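Local coordinates for protein putative phosphomannomutase (Thermus thermophilus, PDB 1TUO) that probably catalyses the magnesium-dependent shift of a phosphate group between two positions of a sugar phosphate, as a member of the phosphohexose mutase family, at residues L35-G40 with A73-K78; T107-P112 with D251-G256; K171-F176 with L355-A360; G285-N290 with D326-G331. All coordinates share one frame; numbering follows the deposited sequence.

Contact 1: L35-G40 with A73-K78; sequences LAEAYG and AGMGLK
M75 reaches across from the end of helix 61-75 and lays its thioether on the backbone of A36, E37 and G40. From CB the chain runs first through CG, which stands opposite the carbonyl carbon (chi1 -70°), and these two carbons serve as the span between the helices. The sulfur is the first atom to touch: SD lies 3.9 Å from G40 CA and about as far from A36 O, with E37 OE2 alongside at 3.8 Å. A bend at chi3 (71°) then turns the methyl down onto the helix, where CE is 3.6 Å from G40 C and equally near E37 O. The hollow exists because G40 lacks a side chain; a CB there would collide with SD. E37 runs past the sulfur, its carboxylate held by R41 and H71. G76 closes helix 61-75 in a Schellman motif, and L77 then brings CD2 to 4.2 Å from G40 CA. In domain I, helix 61-75 forms the crossover of a beta-alpha-beta unit between the parallel strands 50-55 and 78-82; L77 at its exit packs on V51 of the sheet and on L43 and L44 of helix 29-45.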
# COMPACT_ATOMS: atom_id res chain seq x y z
N LEU A 35 7.40 -2.01 -23.57
CA LEU A 35 6.37 -1.40 -22.73
C LEU A 35 6.43 0.12 -22.87
O LEU A 35 5.39 0.79 -22.91
CB LEU A 35 6.56 -1.80 -21.27
CG LEU A 35 5.53 -1.24 -20.27
CD1 LEU A 35 4.12 -1.61 -20.72
CD2 LEU A 35 5.82 -1.80 -18.89
N ALA A 36 7.64 0.67 -22.95
CA ALA A 36 7.82 2.11 -23.09
C ALA A 36 7.15 2.60 -24.37
O ALA A 36 6.48 3.63 -24.37
CB ALA A 36 9.29 2.47 -23.09
N GLU A 37 7.35 1.86 -25.45
CA GLU A 37 6.76 2.23 -26.74
C GLU A 37 5.24 2.24 -26.64
O GLU A 37 4.58 3.15 -27.15
CB GLU A 37 7.19 1.23 -27.82
CG GLU A 37 6.76 1.63 -29.23
CD GLU A 37 7.58 2.78 -29.79
OE1 GLU A 37 7.15 3.39 -30.79
OE2 GLU A 37 8.67 3.07 -29.24
N ALA A 38 4.68 1.22 -25.99
CA ALA A 38 3.23 1.11 -25.83
C ALA A 38 2.69 2.29 -25.03
O ALA A 38 1.70 2.91 -25.41
CB ALA A 38 2.89 -0.18 -25.11
N TYR A 39 3.34 2.58 -23.92
CA TYR A 39 2.93 3.67 -23.05
C TYR A 39 3.04 5.03 -23.73
O TYR A 39 2.14 5.86 -23.62
CB TYR A 39 3.77 3.64 -21.77
CG TYR A 39 3.34 4.63 -20.72
CD1 TYR A 39 2.00 4.71 -20.32
CD2 TYR A 39 4.27 5.46 -20.10
CE1 TYR A 39 1.60 5.60 -19.31
CE2 TYR A 39 3.88 6.35 -19.10
CZ TYR A 39 2.55 6.42 -18.71
OH TYR A 39 2.17 7.29 -17.71
N GLY A 40 4.14 5.24 -24.45
CA GLY A 40 4.33 6.51 -25.14
C GLY A 40 3.29 6.72 -26.22
O GLY A 40 2.73 7.82 -26.35
N ALA A 73 11.05 10.22 -23.56
CA ALA A 73 11.53 11.53 -23.99
C ALA A 73 11.83 11.53 -25.49
O ALA A 73 11.55 12.50 -26.19
CB ALA A 73 12.78 11.92 -23.20
N GLY A 74 12.39 10.42 -25.97
CA GLY A 74 12.70 10.31 -27.39
C GLY A 74 11.46 10.24 -28.26
O GLY A 74 11.52 10.50 -29.46
N MET A 75 10.32 9.89 -27.65
CA MET A 75 9.07 9.79 -28.39
C MET A 75 8.33 11.13 -28.44
O MET A 75 7.35 11.27 -29.16
CB MET A 75 8.16 8.73 -27.78
CG MET A 75 8.65 7.31 -27.98
SD MET A 75 7.54 6.11 -27.24
CE MET A 75 6.13 6.20 -28.38
N GLY A 76 8.78 12.10 -27.65
CA GLY A 76 8.13 13.40 -27.65
C GLY A 76 7.48 13.83 -26.35
O GLY A 76 6.97 14.95 -26.24
N LEU A 77 7.47 12.95 -25.36
CA LEU A 77 6.89 13.29 -24.07
C LEU A 77 7.91 14.09 -23.27
O LEU A 77 9.11 13.89 -23.43
CB LEU A 77 6.52 12.03 -23.27
CG LEU A 77 5.36 11.15 -23.72
CD1 LEU A 77 4.11 12.00 -23.90
CD2 LEU A 77 5.70 10.44 -25.01
N LYS A 78 7.44 15.00 -22.43
CA LYS A 78 8.37 15.74 -21.58
C LYS A 78 8.53 14.78 -20.41
O LYS A 78 7.55 14.25 -19.91
CB LYS A 78 7.77 17.06 -21.10
CG LYS A 78 8.74 17.89 -20.27
CD LYS A 78 8.15 19.25 -19.93
CE LYS A 78 9.19 20.14 -19.27
NZ LYS A 78 8.67 21.52 -19.04

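Contact 2: T107-P112 with D251-G256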
# COMPACT_ATOMS: atom_id res chain seq x y z
N THR A 107 8.75 -0.71 -9.76
CA THR A 107 8.66 -1.34 -8.46
C THR A 107 7.87 -2.64 -8.55
O THR A 107 7.12 -2.86 -9.50
CB THR A 107 7.95 -0.42 -7.43
OG1 THR A 107 8.01 -1.00 -6.13
CG2 THR A 107 6.48 -0.22 -7.80
N ALA A 108 8.09 -3.50 -7.56
CA ALA A 108 7.37 -4.76 -7.43
C ALA A 108 6.84 -4.76 -5.99
O ALA A 108 6.56 -5.81 -5.40
CB ALA A 108 8.29 -5.95 -7.68
N SER A 109 6.76 -3.56 -5.44
CA SER A 109 6.20 -3.33 -4.11
C SER A 109 6.70 -4.23 -2.98
O SER A 109 7.84 -4.10 -2.54
CB SER A 109 4.66 -3.41 -4.22
OG SER A 109 4.00 -2.99 -3.04
N HIS A 110 5.85 -5.13 -2.52
CA HIS A 110 6.19 -6.03 -1.41
C HIS A 110 6.65 -7.42 -1.84
O HIS A 110 6.86 -8.29 -1.00
CB HIS A 110 4.96 -6.17 -0.52
CG HIS A 110 3.80 -6.81 -1.22
ND1 HIS A 110 3.58 -8.17 -1.22
CD2 HIS A 110 2.83 -6.27 -2.00
CE1 HIS A 110 2.53 -8.45 -1.97
NE2 HIS A 110 2.06 -7.31 -2.46
N ASN A 111 6.81 -7.63 -3.14
CA ASN A 111 7.22 -8.94 -3.64
C ASN A 111 8.68 -9.29 -3.41
O ASN A 111 9.50 -8.44 -3.10
CB ASN A 111 6.90 -9.04 -5.13
CG ASN A 111 5.41 -9.12 -5.39
OD1 ASN A 111 4.72 -9.98 -4.84
ND2 ASN A 111 4.91 -8.22 -6.23
N PRO A 112 9.02 -10.59 -3.55
CA PRO A 112 10.40 -11.03 -3.36
C PRO A 112 11.35 -10.22 -4.24
O PRO A 112 10.96 -9.71 -5.29
CB PRO A 112 10.34 -12.51 -3.75
CG PRO A 112 8.96 -12.90 -3.27
CD PRO A 112 8.12 -11.73 -3.77
N ASP A 251 8.11 -0.28 -1.51
CA ASP A 251 7.91 1.04 -2.11
C ASP A 251 7.12 1.98 -1.19
O ASP A 251 6.68 3.06 -1.58
CB ASP A 251 7.20 0.89 -3.47
CG ASP A 251 5.81 0.28 -3.35
OD1 ASP A 251 5.55 -0.47 -2.38
OD2 ASP A 251 4.98 0.54 -4.24
N ALA A 252 6.98 1.54 0.06
CA ALA A 252 6.28 2.28 1.10
C ALA A 252 4.84 2.68 0.79
O ALA A 252 4.40 3.75 1.20
CB ALA A 252 7.10 3.53 1.49
N ASP A 253 4.10 1.84 0.08
CA ASP A 253 2.70 2.17 -0.13
C ASP A 253 1.88 1.41 0.91
O ASP A 253 0.68 1.63 1.05
CB ASP A 253 2.23 1.85 -1.56
CG ASP A 253 2.12 0.37 -1.85
OD1 ASP A 253 1.45 0.02 -2.84
OD2 ASP A 253 2.70 -0.44 -1.10
N ARG A 254 2.55 0.54 1.66
CA ARG A 254 1.92 -0.26 2.71
C ARG A 254 2.73 -0.21 4.00
O ARG A 254 3.93 0.04 3.98
CB ARG A 254 1.82 -1.74 2.30
CG ARG A 254 1.12 -2.00 0.98
CD ARG A 254 1.19 -3.48 0.64
NE ARG A 254 0.46 -3.80 -0.59
CZ ARG A 254 0.15 -5.03 -0.98
NH1 ARG A 254 0.51 -6.07 -0.25
NH2 ARG A 254 -0.52 -5.22 -2.11
N VAL A 255 2.07 -0.45 5.14
CA VAL A 255 2.79 -0.45 6.41
C VAL A 255 2.31 -1.56 7.32
O VAL A 255 1.18 -2.05 7.21
CB VAL A 255 2.62 0.89 7.17
CG1 VAL A 255 3.18 2.03 6.35
CG2 VAL A 255 1.16 1.13 7.50
N GLY A 256 3.21 -1.98 8.21
CA GLY A 256 2.89 -3.00 9.20
C GLY A 256 3.31 -2.38 10.52
O GLY A 256 4.20 -1.52 10.54
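What is probably the active-site cleft, as in other phosphohexomutases, is lined here where S109 and H110 meet D251 and R254. S109 OG lies 3.0 Å from D251 OD1 in hydrogen-bonding geometry, but D249 OD1 is also within reach, so the single hydroxyl proton is not assigned to one of them. The serine sits in a type II' turn from A108 to N111, and its own N-H donates to T107 OG1 (2.9 Å), closing an ST turn; T107 OG1 also bonds D56 and rests 3.4 Å from D251 CB. The sequence around S109 matches the family loop whose serine carries the catalytic phosphate, and the aspartates D249, D251 and D253 match the loop that holds magnesium. Their crowding is consistent with that role: D251 OD1 is 3.1 Å from D253 OD2, two acceptors side by side, while D251 OD2 is held by T88. With chi1 at 63°, H110 swings its ring toward the arginine, and R254 NH1 comes over one ring face, the ring and guanidinium planes 23° apart. The spacing is very tight, H110 CD2 to R254 NH1 measuring 2.9 Å, so its finer details are doubtful. Replacing H110 with alanine would probably strip the guanidinium of the ring it lies against and let it turn more freely. S109 O, N111 O and P112 O all accept from the guanidinium of R58, which ties three carbonyls of the loop to one side chain.

Contact 3: K171-F176 with L355-A360; sequences KALSGF and LLESVA
A360 pushes its methyl group into a hollow formed by the turn that follows helix 170-173. The floor of this hollow is mostly backbone: A360 CB lies 3.3 Å from A172 O and 3.5 Å from F176 N, with G175 C at 4.0 Å on its border. The type I turn from L173 to F176 curls the chain round this knob, and F176 CB adds a further wall. Next to it, F176 is a flat plate laid over helix 348-362. Its CG stands trans to the backbone N (chi1 -176°), which carries the ring out over L356, whose CD1 sits almost exactly above the ring centre, 3.4 Å from the centroid and 7° off the normal, a CH-pi contact. V359 CG1 meets the same ring at its edge, in plane, 3.8 Å from F176 CE1. In the other direction L173 supplies the bump: its CD2 nestles between L356 and E357, 3.4 Å from E357 CA and 3.9 Å from L356 CG. A water donates to A172 O and, weakly, to A360 O, bridging the two backbones. Beyond the contact E357 stretches its extended chain to Y277 and K281, and accepts from the backbone N of D169. Helix 348-362 of domain III is thus wedged between this domain II turn, whose L173 and F176 also pack on L202 and I204, and helices 267-280 and 366-377.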
# COMPACT_ATOMS: atom_id res chain seq x y z
N LYS A 171 0.31 20.36 15.74
CA LYS A 171 0.22 20.73 17.15
C LYS A 171 0.02 19.47 17.99
O LYS A 171 0.70 19.26 19.00
CB LYS A 171 -0.94 21.70 17.36
CG LYS A 171 -1.05 22.25 18.77
CD LYS A 171 -2.15 23.31 18.85
CE LYS A 171 -2.32 23.83 20.27
NZ LYS A 171 -1.08 24.46 20.80
N ALA A 172 -0.89 18.61 17.55
CA ALA A 172 -1.17 17.37 18.26
C ALA A 172 0.05 16.45 18.20
O ALA A 172 0.43 15.84 19.20
CB ALA A 172 -2.39 16.69 17.66
N LEU A 173 0.66 16.36 17.02
CA LEU A 173 1.83 15.51 16.83
C LEU A 173 2.98 15.82 17.78
O LEU A 173 3.66 14.91 18.26
CB LEU A 173 2.34 15.63 15.39
CG LEU A 173 1.71 14.72 14.34
CD1 LEU A 173 2.20 15.12 12.96
CD2 LEU A 173 2.06 13.27 14.65
N SER A 174 3.21 17.10 18.04
CA SER A 174 4.29 17.52 18.93
C SER A 174 4.12 16.93 20.33
O SER A 174 5.08 16.86 21.10
CB SER A 174 4.35 19.04 19.01
OG SER A 174 3.20 19.56 19.66
N GLY A 175 2.90 16.50 20.64
CA GLY A 175 2.63 15.94 21.95
C GLY A 175 3.08 14.50 22.14
O GLY A 175 3.09 14.00 23.26
N PHE A 176 3.43 13.82 21.05
CA PHE A 176 3.87 12.42 21.15
C PHE A 176 4.98 12.32 22.18
O PHE A 176 5.98 13.04 22.10
CB PHE A 176 4.36 11.90 19.79
CG PHE A 176 4.73 10.44 19.81
CD1 PHE A 176 3.79 9.47 20.13
CD2 PHE A 176 6.04 10.04 19.52
CE1 PHE A 176 4.14 8.12 20.17
CE2 PHE A 176 6.40 8.69 19.56
CZ PHE A 176 5.44 7.73 19.89
N LEU A 355 -0.81 7.41 12.29
CA LEU A 355 -0.80 6.51 13.44
C LEU A 355 -0.13 7.26 14.59
O LEU A 355 -0.62 7.26 15.71
CB LEU A 355 -0.03 5.23 13.13
CG LEU A 355 -0.80 4.26 12.23
CD1 LEU A 355 0.11 3.16 11.72
CD2 LEU A 355 -1.97 3.68 13.03
N LEU A 356 0.98 7.91 14.27
CA LEU A 356 1.73 8.69 15.25
C LEU A 356 0.83 9.80 15.81
O LEU A 356 0.80 10.05 17.02
CB LEU A 356 2.98 9.28 14.59
CG LEU A 356 3.98 10.03 15.47
CD1 LEU A 356 4.54 9.11 16.54
CD2 LEU A 356 5.10 10.57 14.59
N GLU A 357 0.10 10.47 14.93
CA GLU A 357 -0.80 11.54 15.36
C GLU A 357 -1.88 11.00 16.31
O GLU A 357 -2.12 11.59 17.37
CB GLU A 357 -1.49 12.20 14.16
CG GLU A 357 -2.32 13.44 14.53
CD GLU A 357 -3.12 14.00 13.37
OE1 GLU A 357 -2.50 14.37 12.35
OE2 GLU A 357 -4.36 14.08 13.47
N SER A 358 -2.51 9.89 15.93
CA SER A 358 -3.57 9.30 16.74
C SER A 358 -3.12 9.00 18.17
O SER A 358 -3.84 9.26 19.13
CB SER A 358 -4.09 7.99 16.10
OG SER A 358 -3.15 6.94 16.23
N VAL A 359 -1.92 8.44 18.30
CA VAL A 359 -1.41 8.11 19.63
C VAL A 359 -1.21 9.37 20.46
O VAL A 359 -1.58 9.42 21.63
CB VAL A 359 -0.09 7.33 19.53
CG1 VAL A 359 0.50 7.11 20.91
CG2 VAL A 359 -0.36 5.97 18.86
N ALA A 360 -0.63 10.40 19.85
CA ALA A 360 -0.38 11.66 20.55
C ALA A 360 -1.67 12.38 20.93
O ALA A 360 -1.84 12.82 22.07
CB ALA A 360 0.50 12.56 19.70
O HOH W 1 -0.50 15.85 21.63

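Contact 4: G285-N290 with D326-G331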
# COMPACT_ATOMS: atom_id res chain seq x y z
N GLY A 285 -18.48 11.09 5.57
CA GLY A 285 -18.51 10.39 4.30
C GLY A 285 -18.49 8.90 4.56
O GLY A 285 -18.89 8.44 5.62
N ARG A 286 -18.00 8.14 3.59
CA ARG A 286 -17.95 6.69 3.73
C ARG A 286 -16.53 6.15 3.75
O ARG A 286 -15.58 6.83 3.34
CB ARG A 286 -18.73 6.04 2.59
CG ARG A 286 -18.31 6.58 1.24
CD ARG A 286 -19.17 6.08 0.09
NE ARG A 286 -18.72 6.70 -1.16
CZ ARG A 286 -18.43 6.04 -2.27
NH1 ARG A 286 -18.54 4.71 -2.32
NH2 ARG A 286 -18.02 6.70 -3.34
N ALA A 287 -16.39 4.94 4.27
CA ALA A 287 -15.10 4.27 4.31
C ALA A 287 -15.20 3.22 3.21
O ALA A 287 -16.27 2.63 3.02
CB ALA A 287 -14.91 3.59 5.67
N VAL A 288 -14.11 2.99 2.48
CA VAL A 288 -14.12 2.01 1.41
C VAL A 288 -13.13 0.90 1.78
O VAL A 288 -12.03 1.18 2.23
CB VAL A 288 -13.70 2.65 0.07
CG1 VAL A 288 -13.92 1.66 -1.08
CG2 VAL A 288 -14.48 3.94 -0.16
N LYS A 289 -13.55 -0.35 1.60
CA LYS A 289 -12.70 -1.49 1.93
C LYS A 289 -12.85 -2.61 0.92
O LYS A 289 -13.93 -2.78 0.34
CB LYS A 289 -13.07 -2.03 3.32
CG LYS A 289 -14.55 -2.40 3.46
CD LYS A 289 -14.85 -3.26 4.69
CE LYS A 289 -14.98 -4.74 4.32
NZ LYS A 289 -15.48 -5.60 5.44
N ASN A 290 -11.79 -3.38 0.68
CA ASN A 290 -11.95 -4.48 -0.25
C ASN A 290 -12.60 -5.66 0.49
O ASN A 290 -12.76 -5.63 1.72
CB ASN A 290 -10.63 -4.88 -0.93
CG ASN A 290 -9.68 -5.67 -0.03
OD1 ASN A 290 -10.09 -6.35 0.91
ND2 ASN A 290 -8.39 -5.60 -0.36
N ASP A 326 -16.75 11.57 -1.82
CA ASP A 326 -17.55 11.44 -0.60
C ASP A 326 -16.99 10.39 0.35
O ASP A 326 -17.73 9.79 1.13
CB ASP A 326 -19.00 11.09 -0.98
CG ASP A 326 -19.96 11.20 0.19
OD1 ASP A 326 -21.14 10.84 0.02
OD2 ASP A 326 -19.54 11.66 1.27
N CYS A 327 -15.68 10.17 0.30
CA CYS A 327 -15.03 9.18 1.17
C CYS A 327 -14.05 9.85 2.14
O CYS A 327 -13.60 10.97 1.89
CB CYS A 327 -14.24 8.17 0.32
SG CYS A 327 -15.15 7.35 -1.01
N PHE A 328 -13.72 9.18 3.24
CA PHE A 328 -12.75 9.74 4.18
C PHE A 328 -11.59 8.79 4.46
O PHE A 328 -10.62 9.15 5.12
CB PHE A 328 -13.41 10.21 5.50
CG PHE A 328 -13.85 9.09 6.42
CD1 PHE A 328 -15.06 8.44 6.23
CD2 PHE A 328 -13.05 8.73 7.50
CE1 PHE A 328 -15.48 7.44 7.11
CE2 PHE A 328 -13.46 7.73 8.38
CZ PHE A 328 -14.67 7.08 8.19
N ILE A 329 -11.69 7.57 3.95
CA ILE A 329 -10.62 6.59 4.12
C ILE A 329 -10.89 5.38 3.24
O ILE A 329 -12.04 5.06 2.95
CB ILE A 329 -10.49 6.15 5.61
CG1 ILE A 329 -9.13 5.48 5.83
CG2 ILE A 329 -11.62 5.20 5.97
CD1 ILE A 329 -8.83 5.21 7.31
N GLY A 330 -9.83 4.71 2.80
CA GLY A 330 -9.99 3.53 1.97
C GLY A 330 -8.89 2.55 2.32
O GLY A 330 -7.73 2.94 2.44
N GLY A 331 -9.21 1.27 2.48
CA GLY A 331 -8.15 0.36 2.84
C GLY A 331 -8.27 -1.06 2.35
O GLY A 331 -9.34 -1.53 1.95
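V288 bonds the neighbouring strand through both its N-H and its carbonyl: G331 N donates to V288 O at 2.8 Å, and V288 N donates to I329 O at 3.0 Å. These bonds join parallel strands 286-290 and 327-331, the two central strands of the four-stranded sheet of domain III, whose short axes lie 9° apart. Toward the strand starts, R286 N bonds D326 O in the carbonyl plane, and R286 O accepts from F328 N. Between these two sets the register slips. R286 pairs with C327 and V288 with G330, so F328 and I329 stand against the single residue A287, and the chain turns a corner at F328. At the far end the bond from N290 N to G331 O is weak.

R286 runs extended from CG to NE and places its guanidinium over C327, whose SG lies 3.4 Å above the plane, offset toward the rim. E321 forms a salt bridge with NH2 and T309 takes NH1, which holds the group flat over the sulfur. A methionine in place of R286 would probably leave E321 without its opposite charge and T309 OG1 without its donor. V288 CG2 covers the sulfur too, 3.6 Å from C327 SG. On the face shared by A287 and I329, where helix 267-280 packs, A287 CB meets I329 CG2 at 3.7 Å and F328 CE1 at 4.1 Å.

How the contacts relate
From the N terminus, contact 1 closes first, a short loop within domain I that joins two of its helices. Contact 2 opens later in the same domain and spans a much longer loop, pairing the 107-112 turn with the 251-256 segment of domain II at the heart of the molecule. Before it closes, contact 3 has opened at 171-176; the two cross, and contact 3 shuts only at 355-360, fastening domain II to domain III. Contact 4, internal to the sheet of domain III, is nested inside that loop. Crossing contacts 2 and 3 thus chain the three domains together, while contacts 1 and 4, about 35 Å apart between centres, each hold one domain.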